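PDB 4ESY: CBS domain containing membrane protein, which is of unknown function but probably has a regulatory role, its C-terminal part being a pair of CBS domains, modules that in many relatives bind adenosine nucleotides. Local coordinates for residues Gln17-Ile20 against Arg21-Leu24; Val151-Arg154 against Asp155-Leu159. One frame throughout, in Å; residues are numbered along the deposited sequence.

Contact 1: Gln17-Ile20 against Arg21-Leu24; sequences QVPI and RDIL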
ATOM      1  N   GLN B  17      -2.158  -3.905  23.014  1.00 28.25           N
ATOM      2  CA  GLN B  17      -1.936  -5.200  23.644  1.00 28.12           C
ATOM      3  C   GLN B  17      -2.450  -6.363  22.823  1.00 26.84           C
ATOM      4  O   GLN B  17      -2.215  -7.503  23.171  1.00 27.38           O
ATOM      5  CB  GLN B  17      -2.537  -5.249  25.052  1.00 33.32           C
ATOM      6  CG  GLN B  17      -1.828  -4.299  26.028  1.00 38.68           C
ATOM      7  CD  GLN B  17      -0.302  -4.488  26.045  1.00 44.59           C
ATOM      8  OE1 GLN B  17       0.453  -3.536  25.857  1.00 45.43           O
ATOM      9  NE2 GLN B  17       0.150  -5.723  26.277  1.00 48.22           N
ATOM     10  N   VAL B  18      -3.144  -6.077  21.728  1.00 26.68           N
ATOM     11  CA  VAL B  18      -3.572  -7.127  20.792  1.00 27.18           C
ATOM     12  C   VAL B  18      -2.383  -7.948  20.256  1.00 24.98           C
ATOM     13  O   VAL B  18      -1.393  -7.390  19.804  1.00 26.53           O
ATOM     14  CB  VAL B  18      -4.302  -6.469  19.612  1.00 28.41           C
ATOM     15  CG1 VAL B  18      -4.581  -7.479  18.473  1.00 25.06           C
ATOM     16  CG2 VAL B  18      -5.588  -5.753  20.109  1.00 26.01           C
ATOM     17  N   PRO B  19      -2.457  -9.284  20.314  1.00 28.14           N
ATOM     18  CA  PRO B  19      -1.262  -9.974  19.789  1.00 28.12           C
ATOM     19  C   PRO B  19      -1.235  -9.937  18.267  1.00 26.72           C
ATOM     20  O   PRO B  19      -2.289  -9.963  17.626  1.00 26.00           O
ATOM     21  CB  PRO B  19      -1.395 -11.417  20.303  1.00 29.01           C
ATOM     22  CG  PRO B  19      -2.860 -11.572  20.653  1.00 31.95           C
ATOM     23  CD  PRO B  19      -3.384 -10.190  21.009  1.00 30.37           C
ATOM     24  N   ILE B  20      -0.030  -9.842  17.718  1.00 28.21           N
ATOM     25  CA  ILE B  20       0.180  -9.869  16.273  1.00 30.58           C
ATOM     26  C   ILE B  20      -0.623 -10.928  15.545  1.00 29.33           C
ATOM     27  O   ILE B  20      -1.242 -10.640  14.525  1.00 28.33           O
ATOM     28  CB  ILE B  20       1.680 -10.048  15.904  1.00 38.09           C
ATOM     29  CG1 ILE B  20       2.419  -8.761  16.195  1.00 38.53           C
ATOM     30  CG2 ILE B  20       1.837 -10.319  14.414  1.00 36.68           C
ATOM     31  CD1 ILE B  20       1.726  -7.608  15.528  1.00 42.65           C
ATOM     32  N   ARG B  21      -0.630 -12.147  16.064  1.00 30.47           N
ATOM     33  CA  ARG B  21      -1.305 -13.231  15.345  1.00 34.04           C
ATOM     34  C   ARG B  21      -2.788 -12.905  15.065  1.00 34.80           C
ATOM     35  O   ARG B  21      -3.367 -13.431  14.122  1.00 35.14           O
ATOM     36  CB  ARG B  21      -1.126 -14.591  16.044  1.00 39.42           C
ATOM     37  CG  ARG B  21      -2.345 -15.073  16.820  1.00 47.46           C
ATOM     38  CD  ARG B  21      -1.998 -16.179  17.809  1.00 53.85           C
ATOM     39  NE  ARG B  21      -1.826 -15.625  19.149  1.00 58.83           N
ATOM     40  CZ  ARG B  21      -0.770 -15.846  19.922  1.00 62.90           C
ATOM     41  NH1 ARG B  21       0.216 -16.635  19.496  1.00 63.87           N
ATOM     42  NH2 ARG B  21      -0.704 -15.279  21.124  1.00 64.22           N
ATOM     43  N   ASP B  22      -3.374 -11.995  15.852  1.00 32.60           N
ATOM     44  CA  ASP B  22      -4.768 -11.572  15.654  1.00 33.30           C
ATOM     45  C   ASP B  22      -4.957 -10.674  14.420  1.00 31.21           C
ATOM     46  O   ASP B  22      -6.051 -10.559  13.917  1.00 32.55           O
ATOM     47  CB  ASP B  22      -5.315 -10.853  16.892  1.00 38.24           C
ATOM     48  CG  ASP B  22      -5.729 -11.807  17.996  1.00 44.26           C
ATOM     49  OD1 ASP B  22      -5.690 -13.044  17.798  1.00 47.01           O
ATOM     50  OD2 ASP B  22      -6.121 -11.314  19.070  1.00 47.64           O
ATOM     51  N   ILE B  23      -3.895 -10.035  13.942  1.00 28.20           N
ATOM     52  CA  ILE B  23      -4.029  -9.176  12.782  1.00 31.11           C
ATOM     53  C   ILE B  23      -3.567  -9.841  11.492  1.00 32.76           C
ATOM     54  O   ILE B  23      -3.753  -9.274  10.408  1.00 34.95           O
ATOM     55  CB  ILE B  23      -3.356  -7.793  12.950  1.00 32.09           C
ATOM     56  CG1 ILE B  23      -1.833  -7.870  12.847  1.00 33.38           C
ATOM     57  CG2 ILE B  23      -3.760  -7.164  14.284  1.00 35.87           C
ATOM     58  CD1 ILE B  23      -1.154  -6.463  12.875  1.00 30.85           C
ATOM     59  N   LEU B  24      -3.007 -11.046  11.600  1.00 30.71           N
ATOM     60  CA  LEU B  24      -2.631 -11.807  10.414  1.00 35.52           C
ATOM     61  C   LEU B  24      -3.841 -12.558   9.903  1.00 41.89           C
ATOM     62  O   LEU B  24      -4.010 -13.734  10.196  1.00 48.61           O
ATOM     63  CB  LEU B  24      -1.513 -12.800  10.740  1.00 33.91           C
ATOM     64  CG  LEU B  24      -0.223 -12.103  11.150  1.00 35.69           C
ATOM     65  CD1 LEU B  24       0.853 -13.128  11.522  1.00 32.86           C
ATOM     66  CD2 LEU B  24       0.260 -11.177  10.019  1.00 37.94           C
TER
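Pro19 CD and CG lie over one face of the Asp22 carboxylate, CD 3.5 Å from OD2, while the guanidinium of Arg21 approaches the same proline ring obliquely, NH2 to CB. Val18 CG1 flanks the aspartate on its carbon side, 3.8 Å from Asp22 CB. The other oxygen, OD1, has a long, weak ion pair with a basic side chain of a neighbouring chain. With an alanine in place of Pro19, ring carbons CG and CD would be gone and the Asp22 carboxylate would probably lose the surface it rests on and turn more freely. In the backbone, Asp22 N donates to Pro19 O at 2.9 Å and Ile23 N to Ile20 O at 2.8 Å; a weak bond from Leu24 N shares Ile20 O. Ile23 CG1 sits between its own backbone N and carbonyl carbon (chi1 75°), which tucks it over Ile20 O at 3.3 Å and leaves CD1 beside Ile20 CD1. Ile20 reaches Leu24 with its other branch, CG2 to CD1 at 4.1 Å. Val18 and Ile20 also pack on helix 124-134, and Leu24 on strands 138-143 and 146-152. These two overlapping turns, each closed by an i to i+3 bond and following helix 2-17, form the short entry segment of a CBS domain, here laid against the second CBS repeat.

Contact 2: Val151-Arg154 against Asp155-Leu159; sequences VTRR and DLLKL
Between Val151 and Leu157 the chain passes straight from strand to helix, and its first helical turns are closed by Leu156 N donating to Thr152 O at 3.2 Å and Leu157 N to Arg153 O at 3.0 Å. Thr152 is the N-cap, and with Asp155 it makes a capping box. Asp155 N points almost straight at Thr152 OG1, 3.1 Å away with an N-H...O angle of 170°; in return Thr152 N donates to Asp155 OD2 at 2.9 Å, meeting it from above the carboxylate plane. Thr152 chi1 of 62° sets OG1 between its own N and carbonyl carbon, turned to the open helix end. A water bonded to OG1 also donates weakly to Asp155 OD1, bridging the two side chains. Val151, the residue before the cap, and Leu156 cross at about a right angle, CG1 to CD2 at 3.8 Å, a hydrophobic staple beside the box. Arg153 lays CG against Leu157 CD1 before its chain bends away and NH2 bonds Ile136 O. Arg154 and Lys158 bring NE and NZ to 4.5 Å of each other, yet Arg154 NH2 and Lys158 NZ each form a salt bridge with an acidic side chain of a neighbouring chain, which probably offsets the like charges. Val151 and Leu156 both face Ile127 and Met131 of helix 124-134, while strand 138-143 pairs antiparallel with strand 146-152, its Val141 touching Val151 and its Arg138 touching Thr152.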
ATOM      1  N   VAL B 151       3.754  -7.819   8.261  1.00 20.16           N
ATOM      2  CA  VAL B 151       2.921  -6.743   8.773  1.00 22.13           C
ATOM      3  C   VAL B 151       3.454  -5.450   8.153  1.00 24.41           C
ATOM      4  O   VAL B 151       4.665  -5.195   8.158  1.00 23.14           O
ATOM      5  CB  VAL B 151       2.977  -6.677  10.307  1.00 24.74           C
ATOM      6  CG1 VAL B 151       2.381  -5.335  10.834  1.00 25.64           C
ATOM      7  CG2 VAL B 151       2.262  -7.885  10.903  1.00 23.05           C
ATOM      8  N   THR B 152       2.567  -4.680   7.540  1.00 25.33           N
ATOM      9  CA  THR B 152       2.985  -3.428   6.917  1.00 25.63           C
ATOM     10  C   THR B 152       2.540  -2.219   7.744  1.00 23.95           C
ATOM     11  O   THR B 152       1.692  -2.322   8.626  1.00 22.53           O
ATOM     12  CB  THR B 152       2.372  -3.275   5.525  1.00 27.22           C
ATOM     13  OG1 THR B 152       0.947  -3.228   5.668  1.00 25.58           O
ATOM     14  CG2 THR B 152       2.743  -4.479   4.656  1.00 30.04           C
ATOM     15  N   ARG B 153       3.085  -1.064   7.399  1.00 26.58           N
ATOM     16  CA  ARG B 153       2.682   0.189   8.014  1.00 29.33           C
ATOM     17  C   ARG B 153       1.184   0.418   7.746  1.00 25.83           C
ATOM     18  O   ARG B 153       0.465   0.790   8.646  1.00 23.33           O
ATOM     19  CB  ARG B 153       3.564   1.332   7.498  1.00 33.60           C
ATOM     20  CG  ARG B 153       3.393   2.651   8.204  1.00 37.47           C
ATOM     21  CD  ARG B 153       4.421   3.673   7.700  1.00 44.06           C
ATOM     22  NE  ARG B 153       5.779   3.373   8.176  1.00 48.00           N
ATOM     23  CZ  ARG B 153       6.359   3.971   9.221  1.00 50.92           C
ATOM     24  NH1 ARG B 153       5.703   4.914   9.900  1.00 52.04           N
ATOM     25  NH2 ARG B 153       7.600   3.646   9.582  1.00 51.53           N
ATOM     26  N   ARG B 154       0.712   0.138   6.529  1.00 25.58           N
ATOM     27  CA  ARG B 154      -0.717   0.262   6.238  1.00 27.47           C
ATOM     28  C   ARG B 154      -1.617  -0.566   7.168  1.00 24.41           C
ATOM     29  O   ARG B 154      -2.655  -0.067   7.621  1.00 22.04           O
ATOM     30  CB  ARG B 154      -1.042  -0.096   4.777  1.00 33.26           C
ATOM     31  CG  ARG B 154      -2.568  -0.245   4.561  1.00 37.62           C
ATOM     32  CD  ARG B 154      -2.999  -0.542   3.107  1.00 40.62           C
ATOM     33  NE  ARG B 154      -4.460  -0.620   2.979  1.00 41.16           N
ATOM     34  CZ  ARG B 154      -5.086  -1.075   1.888  1.00 46.63           C
ATOM     35  NH1 ARG B 154      -4.368  -1.513   0.845  1.00 45.74           N
ATOM     36  NH2 ARG B 154      -6.425  -1.116   1.837  1.00 47.15           N
ATOM     37  N   ASP B 155      -1.247  -1.830   7.411  1.00 21.09           N
ATOM     38  CA  ASP B 155      -1.949  -2.663   8.379  1.00 20.75           C
ATOM     39  C   ASP B 155      -2.048  -1.971   9.734  1.00 20.29           C
ATOM     40  O   ASP B 155      -3.097  -1.965  10.383  1.00 22.89           O
ATOM     41  CB  ASP B 155      -1.231  -4.011   8.612  1.00 20.70           C
ATOM     42  CG  ASP B 155      -1.138  -4.892   7.334  1.00 32.51           C
ATOM     43  OD1 ASP B 155      -2.061  -4.816   6.473  1.00 29.31           O
ATOM     44  OD2 ASP B 155      -0.135  -5.666   7.205  1.00 31.44           O
ATOM     45  N   LEU B 156      -0.947  -1.422  10.189  1.00 16.95           N
ATOM     46  CA  LEU B 156      -0.934  -0.902  11.536  1.00 20.16           C
ATOM     47  C   LEU B 156      -1.794   0.379  11.636  1.00 19.35           C
ATOM     48  O   LEU B 156      -2.398   0.641  12.662  1.00 19.30           O
ATOM     49  CB  LEU B 156       0.500  -0.645  11.999  1.00 23.72           C
ATOM     50  CG  LEU B 156       1.353  -1.891  12.279  1.00 27.42           C
ATOM     51  CD1 LEU B 156       2.673  -1.446  12.878  1.00 31.49           C
ATOM     52  CD2 LEU B 156       0.714  -2.913  13.221  1.00 25.44           C
ATOM     53  N   LEU B 157      -1.876   1.124  10.541  1.00 20.26           N
ATOM     54  CA  LEU B 157      -2.581   2.409  10.559  1.00 22.71           C
ATOM     55  C   LEU B 157      -4.083   2.233  10.612  1.00 23.75           C
ATOM     56  O   LEU B 157      -4.805   3.194  10.854  1.00 24.11           O
ATOM     57  CB  LEU B 157      -2.203   3.243   9.348  1.00 23.76           C
ATOM     58  CG  LEU B 157      -0.815   3.802   9.539  1.00 25.41           C
ATOM     59  CD1 LEU B 157      -0.251   4.330   8.209  1.00 25.73           C
ATOM     60  CD2 LEU B 157      -0.885   4.922  10.598  1.00 27.96           C
ATOM     61  N   LYS B 158      -4.545   1.005  10.392  1.00 20.09           N
ATOM     62  CA  LYS B 158      -5.946   0.647  10.648  1.00 21.62           C
ATOM     63  C   LYS B 158      -6.250   0.535  12.143  1.00 19.83           C
ATOM     64  O   LYS B 158      -7.414   0.499  12.543  1.00 19.07           O
ATOM     65  CB  LYS B 158      -6.283  -0.683   9.963  1.00 21.67           C
ATOM     66  CG  LYS B 158      -6.281  -0.615   8.419  1.00 23.49           C
ATOM     67  CD  LYS B 158      -6.414  -2.003   7.852  1.00 26.04           C
ATOM     68  CE  LYS B 158      -6.586  -1.946   6.353  1.00 32.34           C
ATOM     69  NZ  LYS B 158      -6.683  -3.314   5.851  1.00 34.97           N
ATOM     70  N   LEU B 159      -5.194   0.509  12.951  1.00 19.52           N
ATOM     71  CA  LEU B 159      -5.287   0.317  14.402  1.00 21.81           C
ATOM     72  C   LEU B 159      -4.772   1.483  15.222  1.00 20.47           C
ATOM     73  O   LEU B 159      -5.383   1.849  16.217  1.00 21.62           O
ATOM     74  CB  LEU B 159      -4.496  -0.925  14.813  1.00 24.42           C
ATOM     75  CG  LEU B 159      -5.100  -2.209  14.260  1.00 29.45           C
ATOM     76  CD1 LEU B 159      -4.118  -3.359  14.384  1.00 33.45           C
ATOM     77  CD2 LEU B 159      -6.313  -2.474  15.073  1.00 31.26           C
TER
HETATM   78  O   HOH W   1      -0.878  -3.738   3.474  1.00 43.53           O

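How the contacts relate
Contacts 1 and 2 come from opposite ends of the chain sequence, one at the entry to the first CBS repeat and the other near the end of the second, yet their centres lie 11 Å apart and they touch. Ile23 is the main joint: its CG2 lies 3.8 Å from Leu159 CD1, and its CD1 lies 4.0 Å from Leu156 CD2. Leu24 CD2 adds a contact with Val151 CG2. Ile127 of helix 124-134 lies against both, meeting Ile20, Val151 and Leu156. In nucleotide-binding relatives, the threonine and aspartate at the position of the contact 2 cap often help hold the ligand; a similar role here is only inferred.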